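Local coordinates for diphosphomevalonate decarboxylase, putative (Trypanosoma brucei, PDB 2HKE), which probably catalyses the ATP-dependent decarboxylation of (R)-5-diphosphomevalonate to isopentenyl diphosphate in the mevalonate pathway, at residues Glu177-Lys191 / Pro355-Gly367. The protein carries 1 engineered substitution. Numbering follows the deposited sequence. Where two conformers were deposited one is given.
Sequences ETHWPEIQVMCAVLK and PFEMLLQSPVGCG. With SO4 (sulfate ion), chain E.
Ala188 CB sits over one face of the Phe356 ring, 3.6 Å from the ring centroid and 6° off the ring normal, a nearly centred CH-pi contact. At the ring edge, near its plane, Leu190 CD2 comes 3.7 Å from Phe356 CD1, the two side chains running side by side in the same direction; Phe318 also meets this ring. With CG anti to its own carbonyl carbon (chi1 -56°), the Phe356 ring lies over Ala188 CB, on the side of the sheet that carries Met186, Ala188, Leu359 and Gln361, where helix 307-317 packs. The other flat groups there are two amides, their planes only modestly inclined: Gln361 NE2 reaches Gln184 OE1 at 2.9 Å, but the N-H...O angle is strongly bent, so the bond is weak. Gln361 is anchored at its other end, OE1 accepting from the backbone N of Asp329.

Backbone pairing between 183-189 and 358-363 is antiparallel: the segment axes run at 166° and approach to 4.6 Å. Val185 and Ser362 form a hydrogen-bonded pair with reciprocal N-to-O bonds, both 2.8 Å, and Cys187 and Leu360 form the next. Beyond them, Glu357 N bonds to Val189 O. On the face opposite Phe356, Val189 CG2 presses on Met358 CG at 3.5 Å. Toward the other end Ile183 CG2 meets Val364 CG2 at 3.7 Å, and a water accepts from Val364 N and lies close to Ile183 O. Cys366 N then binds a sulfate, probably from the crystallisation liquor, which Ser42 and Ala43 also hold.

Strand 183-189 is central in a five-stranded mixed sheet, bonded to 298-303 on its other edge, while 358-363 lies between it and parallel strand 325-327; helices back this sheet, the alpha/beta sandwich characteristic of the C-terminal domain of GHMP-superfamily enzymes.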
# COMPACT_ATOMS: atom_id res chain seq x y z
N GLU A 177 9.66 10.14 7.50
CA GLU A 177 9.83 8.99 8.38
C GLU A 177 10.42 9.35 9.72
O GLU A 177 10.38 8.55 10.63
CB GLU A 177 10.68 7.93 7.68
CG GLU A 177 12.15 8.25 7.40
CD GLU A 177 12.40 9.06 6.13
OE1 GLU A 177 11.44 9.54 5.50
OE2 GLU A 177 13.57 9.22 5.73
N THR A 178 11.07 10.49 9.84
CA THR A 178 11.61 10.90 11.12
C THR A 178 10.61 11.54 12.06
O THR A 178 10.91 11.73 13.24
CB THR A 178 12.81 11.90 10.94
OG1 THR A 178 12.30 13.13 10.47
CG2 THR A 178 13.81 11.39 9.99
N HIS A 179 9.41 11.87 11.59
CA HIS A 179 8.48 12.65 12.39
C HIS A 179 7.98 11.85 13.59
O HIS A 179 7.96 12.34 14.70
CB HIS A 179 7.32 13.18 11.53
CG HIS A 179 6.27 13.90 12.32
ND1 HIS A 179 6.47 15.17 12.85
CD2 HIS A 179 5.01 13.54 12.68
CE1 HIS A 179 5.38 15.54 13.49
NE2 HIS A 179 4.49 14.56 13.42
N TRP A 180 7.59 10.61 13.38
CA TRP A 180 6.92 9.81 14.42
C TRP A 180 7.51 8.43 14.45
O TRP A 180 6.87 7.46 14.02
CB TRP A 180 5.41 9.75 14.09
CG TRP A 180 4.47 9.37 15.23
CD1 TRP A 180 4.81 8.93 16.47
CD2 TRP A 180 3.05 9.31 15.15
NE1 TRP A 180 3.69 8.68 17.20
CE2 TRP A 180 2.59 8.90 16.42
CE3 TRP A 180 2.12 9.62 14.16
CZ2 TRP A 180 1.24 8.78 16.71
CZ3 TRP A 180 0.78 9.51 14.44
CH2 TRP A 180 0.35 9.12 15.70
N PRO A 181 8.77 8.31 14.90
CA PRO A 181 9.47 7.03 14.82
C PRO A 181 8.85 5.93 15.69
O PRO A 181 9.13 4.77 15.49
CB PRO A 181 10.88 7.35 15.35
CG PRO A 181 10.81 8.66 16.01
CD PRO A 181 9.62 9.39 15.44
N GLU A 182 8.03 6.32 16.67
CA GLU A 182 7.37 5.34 17.52
C GLU A 182 6.32 4.50 16.80
O GLU A 182 6.07 3.36 17.18
CB GLU A 182 6.72 6.00 18.70
CG GLU A 182 7.70 6.67 19.60
CD GLU A 182 8.02 8.14 19.22
OE1 GLU A 182 7.67 8.69 18.13
OE2 GLU A 182 8.66 8.77 20.09
N ILE A 183 5.70 5.06 15.79
CA ILE A 183 4.58 4.35 15.14
C ILE A 183 5.13 3.21 14.28
O ILE A 183 6.17 3.32 13.55
CB ILE A 183 3.56 5.37 14.49
CG1 ILE A 183 2.17 4.70 14.25
CG2 ILE A 183 4.18 5.98 13.32
CD1 ILE A 183 1.09 5.67 14.00
N GLN A 184 4.48 2.06 14.40
CA GLN A 184 4.92 0.86 13.73
C GLN A 184 3.77 0.29 12.96
O GLN A 184 2.62 0.51 13.34
CB GLN A 184 5.35 -0.21 14.74
CG GLN A 184 6.52 0.17 15.66
CD GLN A 184 7.80 0.49 14.92
OE1 GLN A 184 8.34 -0.35 14.22
NE2 GLN A 184 8.35 1.69 15.14
N VAL A 185 4.08 -0.45 11.90
CA VAL A 185 3.04 -1.07 11.07
C VAL A 185 3.25 -2.58 11.06
O VAL A 185 4.40 -3.06 10.94
CB VAL A 185 3.14 -0.60 9.61
CG1 VAL A 185 2.03 -1.25 8.75
CG2 VAL A 185 3.07 0.93 9.55
N MET A 186 2.17 -3.34 11.17
CA MET A 186 2.27 -4.78 10.94
C MET A 186 1.27 -5.20 9.92
O MET A 186 0.35 -4.47 9.61
CB MET A 186 2.14 -5.55 12.24
CG MET A 186 3.21 -5.27 13.30
SD MET A 186 3.04 -6.31 14.76
CE MET A 186 1.62 -5.62 15.63
N CYS A 187 1.49 -6.36 9.32
CA CYS A 187 0.48 -6.96 8.46
C CYS A 187 0.35 -8.44 8.89
O CYS A 187 1.29 -9.21 8.78
CB CYS A 187 0.85 -6.84 7.03
SG CYS A 187 -0.46 -7.47 5.95
N ALA A 188 -0.82 -8.78 9.41
CA ALA A 188 -1.20 -10.16 9.69
C ALA A 188 -1.86 -10.72 8.42
O ALA A 188 -3.01 -10.35 8.06
CB ALA A 188 -2.11 -10.23 10.91
N VAL A 189 -1.08 -11.49 7.68
CA VAL A 189 -1.53 -12.09 6.47
C VAL A 189 -2.48 -13.25 6.72
O VAL A 189 -2.15 -14.17 7.45
CB VAL A 189 -0.34 -12.46 5.56
CG1 VAL A 189 -0.79 -13.05 4.27
CG2 VAL A 189 0.50 -11.20 5.36
N LEU A 190 -3.65 -13.15 6.10
CA LEU A 190 -4.72 -14.12 6.21
C LEU A 190 -5.06 -14.74 4.86
O LEU A 190 -4.82 -14.14 3.80
CB LEU A 190 -5.95 -13.48 6.86
CG LEU A 190 -5.74 -12.86 8.24
CD1 LEU A 190 -6.87 -11.91 8.65
CD2 LEU A 190 -5.52 -13.99 9.26
N LYS A 191 -5.68 -15.92 4.87
CA LYS A 191 -6.07 -16.55 3.62
C LYS A 191 -7.17 -15.69 3.02
O LYS A 191 -8.01 -15.16 3.72
CB LYS A 191 -6.48 -18.00 3.82
CG LYS A 191 -5.29 -18.92 4.05
CD LYS A 191 -5.70 -20.39 4.28
CE LYS A 191 -4.65 -21.17 5.12
NZ LYS A 191 -5.21 -22.52 5.56
N PRO A 355 -2.81 -20.26 12.65
CA PRO A 355 -1.73 -19.30 12.43
C PRO A 355 -2.11 -18.27 11.37
O PRO A 355 -2.91 -18.53 10.46
CB PRO A 355 -0.60 -20.17 11.88
CG PRO A 355 -1.28 -21.33 11.27
CD PRO A 355 -2.52 -21.58 12.06
N PHE A 356 -1.52 -17.07 11.47
CA PHE A 356 -1.43 -16.21 10.29
C PHE A 356 -0.59 -16.91 9.23
O PHE A 356 0.27 -17.78 9.55
CB PHE A 356 -0.77 -14.86 10.62
CG PHE A 356 -1.45 -14.09 11.72
CD1 PHE A 356 -2.84 -13.93 11.75
CD2 PHE A 356 -0.69 -13.44 12.69
CE1 PHE A 356 -3.46 -13.21 12.75
CE2 PHE A 356 -1.35 -12.71 13.74
CZ PHE A 356 -2.71 -12.58 13.72
N GLU A 357 -0.76 -16.50 7.98
CA GLU A 357 0.11 -16.98 6.93
C GLU A 357 1.51 -16.41 7.18
O GLU A 357 2.51 -17.06 6.93
CB GLU A 357 -0.41 -16.57 5.58
CG GLU A 357 -1.78 -17.06 5.25
CD GLU A 357 -1.85 -18.59 5.36
OE1 GLU A 357 -1.25 -19.26 4.48
OE2 GLU A 357 -2.45 -19.09 6.34
N MET A 358 1.56 -15.19 7.69
CA MET A 358 2.81 -14.57 8.09
C MET A 358 2.45 -13.32 8.84
O MET A 358 1.32 -12.86 8.77
CB MET A 358 3.68 -14.20 6.88
CG MET A 358 3.47 -12.82 6.34
SD MET A 358 4.69 -12.46 5.05
CE MET A 358 3.98 -13.64 3.99
N LEU A 359 3.42 -12.81 9.57
CA LEU A 359 3.27 -11.54 10.29
C LEU A 359 4.45 -10.65 9.98
O LEU A 359 5.59 -10.98 10.35
CB LEU A 359 3.21 -11.76 11.79
CG LEU A 359 3.04 -10.52 12.65
CD1 LEU A 359 1.70 -9.84 12.36
CD2 LEU A 359 3.13 -10.87 14.13
N LEU A 360 4.17 -9.54 9.29
CA LEU A 360 5.19 -8.60 8.82
C LEU A 360 5.25 -7.48 9.81
O LEU A 360 4.22 -7.11 10.31
CB LEU A 360 4.75 -8.03 7.47
CG LEU A 360 5.60 -7.00 6.77
CD1 LEU A 360 7.09 -7.49 6.57
CD2 LEU A 360 4.95 -6.63 5.46
N GLN A 361 6.43 -6.99 10.14
CA GLN A 361 6.55 -5.74 10.89
C GLN A 361 7.44 -4.78 10.14
O GLN A 361 8.44 -5.18 9.57
CB GLN A 361 7.03 -5.98 12.32
CG GLN A 361 7.39 -4.72 13.15
CD GLN A 361 8.78 -4.21 12.87
OE1 GLN A 361 9.68 -4.98 12.56
NE2 GLN A 361 8.99 -2.88 13.00
N SER A 362 7.04 -3.51 10.13
CA SER A 362 7.83 -2.44 9.51
C SER A 362 7.73 -1.16 10.31
O SER A 362 6.70 -0.86 10.89
CB SER A 362 7.34 -2.22 8.06
OG SER A 362 7.86 -1.04 7.46
N PRO A 363 8.83 -0.39 10.37
CA PRO A 363 8.72 1.02 10.78
C PRO A 363 8.16 1.83 9.61
O PRO A 363 7.89 1.27 8.54
CB PRO A 363 10.19 1.39 11.02
CG PRO A 363 10.87 0.70 9.96
CD PRO A 363 10.20 -0.69 9.91
N VAL A 364 7.96 3.13 9.79
CA VAL A 364 7.60 4.02 8.69
C VAL A 364 8.80 4.07 7.76
O VAL A 364 9.92 4.24 8.24
CB VAL A 364 7.22 5.40 9.21
CG1 VAL A 364 6.95 6.31 8.08
CG2 VAL A 364 5.97 5.30 10.17
N GLY A 365 8.59 3.83 6.49
CA GLY A 365 9.69 3.67 5.52
C GLY A 365 10.17 4.96 4.87
O GLY A 365 9.50 5.98 4.94
N CYS A 366 11.35 4.90 4.22
CA CYS A 366 11.99 6.06 3.59
C CYS A 366 11.63 6.29 2.14
O CYS A 366 11.97 7.33 1.58
CB CYS A 366 13.52 5.91 3.66
SG CYS A 366 14.15 5.72 5.33
N GLY A 367 11.01 5.31 1.49
CA GLY A 367 10.60 5.46 0.08
C GLY A 367 11.52 4.80 -0.95
O GLY A 367 12.13 3.77 -0.69
S SO4 E . 13.60 1.55 4.28
O1 SO4 E . 13.02 1.14 3.00
O2 SO4 E . 13.91 0.33 5.03
O3 SO4 E . 14.88 2.22 3.98
O4 SO4 E . 12.77 2.34 5.21
O HOH W 1 8.41 4.29 12.30